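Local structure of hydrolase, haloacid dehalogenase-like family (2FI1) at residues Lys137-Met143 against Ile163-Gly168. The protein is a haloacid dehalogenase-like hydrolase that probably cleaves phosphate esters or related bonds in a metal-dependent reaction. Numbering follows the deposited sequence.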
ATOM      1  N   LYS A 137       0.794  -9.898   9.225  1.00  9.00           N
ATOM      2  CA  LYS A 137       1.065  -8.839  10.191  1.00  9.58           C
ATOM      3  C   LYS A 137      -0.179  -8.717  11.084  1.00  9.67           C
ATOM      4  O   LYS A 137      -1.296  -8.847  10.597  1.00 10.03           O
ATOM      5  CB  LYS A 137       1.378  -7.526   9.468  1.00  9.40           C
ATOM      6  CG  LYS A 137       2.599  -7.595   8.556  1.00 10.02           C
ATOM      7  CD  LYS A 137       2.807  -6.335   7.731  1.00 10.76           C
ATOM      8  CE  LYS A 137       1.802  -6.203   6.598  1.00 11.90           C
ATOM      9  NZ  LYS A 137       1.978  -4.924   5.830  1.00 12.32           N
ATOM     10  N   PRO A 138      -0.007  -8.435  12.384  1.00  9.63           N
ATOM     11  CA  PRO A 138       1.206  -8.014  13.093  1.00  9.74           C
ATOM     12  C   PRO A 138       2.189  -9.116  13.505  1.00 10.07           C
ATOM     13  O   PRO A 138       3.196  -8.819  14.151  1.00 10.18           O
ATOM     14  CB  PRO A 138       0.636  -7.339  14.344  1.00  9.66           C
ATOM     15  CG  PRO A 138      -0.588  -8.148  14.634  1.00 10.64           C
ATOM     16  CD  PRO A 138      -1.173  -8.467  13.290  1.00 10.48           C
ATOM     17  N   ASN A 139       1.948 -10.369  13.131  1.00  9.84           N
ATOM     18  CA  ASN A 139       2.927 -11.413  13.425  1.00 10.23           C
ATOM     19  C   ASN A 139       4.230 -11.039  12.710  1.00 10.18           C
ATOM     20  O   ASN A 139       4.196 -10.715  11.522  1.00 10.09           O
ATOM     21  CB  ASN A 139       2.399 -12.784  12.967  1.00 10.31           C
ATOM     22  CG  ASN A 139       3.246 -13.935  13.446  1.00 11.63           C
ATOM     23  OD1 ASN A 139       4.442 -13.980  13.212  1.00 12.05           O
ATOM     24  ND2 ASN A 139       2.609 -14.909  14.083  1.00 16.04           N
ATOM     25  N   PRO A 140       5.373 -11.046  13.427  1.00 10.73           N
ATOM     26  CA  PRO A 140       6.638 -10.659  12.807  1.00 10.42           C
ATOM     27  C   PRO A 140       7.318 -11.709  11.924  1.00 10.35           C
ATOM     28  O   PRO A 140       8.422 -11.465  11.457  1.00 10.50           O
ATOM     29  CB  PRO A 140       7.532 -10.366  14.015  1.00 10.90           C
ATOM     30  CG  PRO A 140       7.028 -11.333  15.056  1.00 11.22           C
ATOM     31  CD  PRO A 140       5.538 -11.366  14.861  1.00 11.10           C
ATOM     32  N   GLU A 141       6.685 -12.862  11.695  1.00 10.15           N
ATOM     33  CA  GLU A 141       7.322 -13.954  10.956  1.00 10.59           C
ATOM     34  C   GLU A 141       7.968 -13.534   9.626  1.00  9.79           C
ATOM     35  O   GLU A 141       9.124 -13.851   9.372  1.00 10.14           O
ATOM     36  CB  GLU A 141       6.319 -15.094  10.707  1.00 10.94           C
ATOM     37  CG  GLU A 141       6.944 -16.309  10.058  1.00 12.16           C
ATOM     38  CD  GLU A 141       5.973 -17.453   9.889  1.00 13.54           C
ATOM     39  OE1 GLU A 141       4.869 -17.245   9.368  1.00 12.48           O
ATOM     40  OE2 GLU A 141       6.335 -18.586  10.278  1.00 21.21           O
ATOM     41  N   SER A 142       7.223 -12.831   8.776  1.00  9.25           N
ATOM     42  CA  SER A 142       7.755 -12.461   7.469  1.00  9.36           C
ATOM     43  C   SER A 142       8.896 -11.456   7.563  1.00  9.81           C
ATOM     44  O   SER A 142       9.865 -11.557   6.812  1.00 10.22           O
ATOM     45  CB  SER A 142       6.655 -11.944   6.533  1.00  9.24           C
ATOM     46  OG  SER A 142       5.933 -10.871   7.086  1.00  9.61           O
ATOM     47  N   MET A 143       8.804 -10.519   8.497  1.00 10.69           N
ATOM     48  CA  MET A 143       9.890  -9.538   8.635  1.00 11.37           C
ATOM     49  C   MET A 143      11.131 -10.177   9.294  1.00 11.39           C
ATOM     50  O   MET A 143      12.241  -9.836   8.923  1.00 11.14           O
ATOM     51  CB  MET A 143       9.415  -8.224   9.284  1.00 12.32           C
ATOM     52  CG  MET A 143       8.738  -7.144   8.276  1.00 13.67           C
ATOM     53  SD  MET A 143       7.951  -5.960   9.283  1.00 12.95           S
ATOM     54  CE  MET A 143       6.515  -5.648   8.249  1.00 13.66           C
ATOM     55  N   ILE A 163      -0.854  -2.481  12.443  1.00  9.45           N
ATOM     56  CA  ILE A 163      -0.275  -3.828  12.344  1.00 10.02           C
ATOM     57  C   ILE A 163       1.110  -3.832  11.692  1.00  9.46           C
ATOM     58  O   ILE A 163       1.924  -4.724  11.960  1.00  9.39           O
ATOM     59  CB  ILE A 163      -1.196  -4.846  11.623  1.00  9.93           C
ATOM     60  CG1 ILE A 163      -1.500  -4.419  10.182  1.00 11.28           C
ATOM     61  CG2 ILE A 163      -2.463  -5.070  12.444  1.00 10.54           C
ATOM     62  CD1 ILE A 163      -2.196  -5.492   9.373  1.00 12.01           C
ATOM     63  N   ASP A 164       1.380  -2.830  10.851  1.00  9.38           N
ATOM     64  CA  ASP A 164       2.688  -2.714  10.210  1.00  9.39           C
ATOM     65  C   ASP A 164       3.743  -2.319  11.232  1.00  9.17           C
ATOM     66  O   ASP A 164       4.839  -2.880  11.278  1.00  8.84           O
ATOM     67  CB  ASP A 164       2.626  -1.679   9.093  1.00  9.48           C
ATOM     68  CG  ASP A 164       1.568  -2.001   8.066  1.00 10.86           C
ATOM     69  OD1 ASP A 164       1.359  -3.202   7.744  1.00 14.31           O
ATOM     70  OD2 ASP A 164       0.896  -1.059   7.620  1.00 10.77           O
ATOM     71  N   ILE A 165       3.375  -1.350  12.065  1.00  9.35           N
ATOM     72  CA  ILE A 165       4.235  -0.889  13.144  1.00 10.00           C
ATOM     73  C   ILE A 165       4.483  -2.011  14.142  1.00  9.67           C
ATOM     74  O   ILE A 165       5.611  -2.243  14.575  1.00  9.44           O
ATOM     75  CB  ILE A 165       3.598   0.327  13.891  1.00 10.04           C
ATOM     76  CG1 ILE A 165       3.259   1.480  12.935  1.00 11.61           C
ATOM     77  CG2 ILE A 165       4.480   0.787  15.050  1.00 11.53           C
ATOM     78  CD1 ILE A 165       4.359   1.892  12.031  1.00 12.71           C
ATOM     79  N   GLU A 166       3.419  -2.715  14.505  1.00  9.35           N
ATOM     80  CA  GLU A 166       3.535  -3.803  15.479  1.00  9.71           C
ATOM     81  C   GLU A 166       4.418  -4.929  14.959  1.00  9.63           C
ATOM     82  O   GLU A 166       5.232  -5.471  15.707  1.00  9.66           O
ATOM     83  CB  GLU A 166       2.149  -4.314  15.864  1.00 10.17           C
ATOM     84  CG  GLU A 166       1.369  -3.280  16.685  1.00 11.33           C
ATOM     85  CD  GLU A 166      -0.135  -3.470  16.685  1.00 15.31           C
ATOM     86  OE1 GLU A 166      -0.655  -4.323  15.942  1.00 16.20           O
ATOM     87  OE2 GLU A 166      -0.809  -2.719  17.436  1.00 16.72           O
ATOM     88  N   ALA A 167       4.283  -5.284  13.683  1.00  9.20           N
ATOM     89  CA  ALA A 167       5.144  -6.313  13.104  1.00  9.43           C
ATOM     90  C   ALA A 167       6.598  -5.879  13.113  1.00  9.87           C
ATOM     91  O   ALA A 167       7.493  -6.648  13.479  1.00  9.71           O
ATOM     92  CB  ALA A 167       4.711  -6.674  11.687  1.00  9.69           C
ATOM     93  N   GLY A 168       6.841  -4.639  12.701  1.00  9.57           N
ATOM     94  CA  GLY A 168       8.209  -4.120  12.671  1.00 10.22           C
ATOM     95  C   GLY A 168       8.838  -4.128  14.053  1.00 10.82           C
ATOM     96  O   GLY A 168       9.974  -4.583  14.223  1.00 11.58           O
TER
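Lys-137 reaches across to Asp-164 beside the metal-binding end of a haloacid dehalogenase (HAD) Rossmann-like domain, pairing what are probably the motif III lysine and the second acidic residue of motif IV of the HAD fold. With CG anti to the carbonyl carbon (chi1 -61°), the lysine chain runs past the methyl of Ala-167 before bending at chi3. This delivers NZ to Asp-164 OD1 in a 2.6 Å salt bridge, approached from above the carboxylate plane rather than within it. The other carboxylate oxygen, OD2, accepts from the backbone N of Arg-161, so the two oxygens are held by different partners, which should restrict rotation of the carboxylate. Both side chains also touch Asp-12, a ligand of the calcium ion together with Gly-14 and Asp-160.

At the foot of the lysine, the peptide bond before Pro-138 is cis, and the proline lies against helix 162-170. Its ring sets CD 3.7 Å from Ile-163 CG2, while its CB lies alongside the Glu-166 chain, 3.6 Å from OE1. Ala-167 brings its CA within 3.3 Å of Pro-138 O in a CA-H...O contact. Helix 141-149 starts just beyond, where Asn-139 OD1 takes the N-H of Glu-141 in a capping bond. In the first turn of that helix Met-143 points toward helix 162-170, its chain bent at chi3, with CE 4.0 Å from Ala-167 CB and SD 3.8 Å from Gly-168 N.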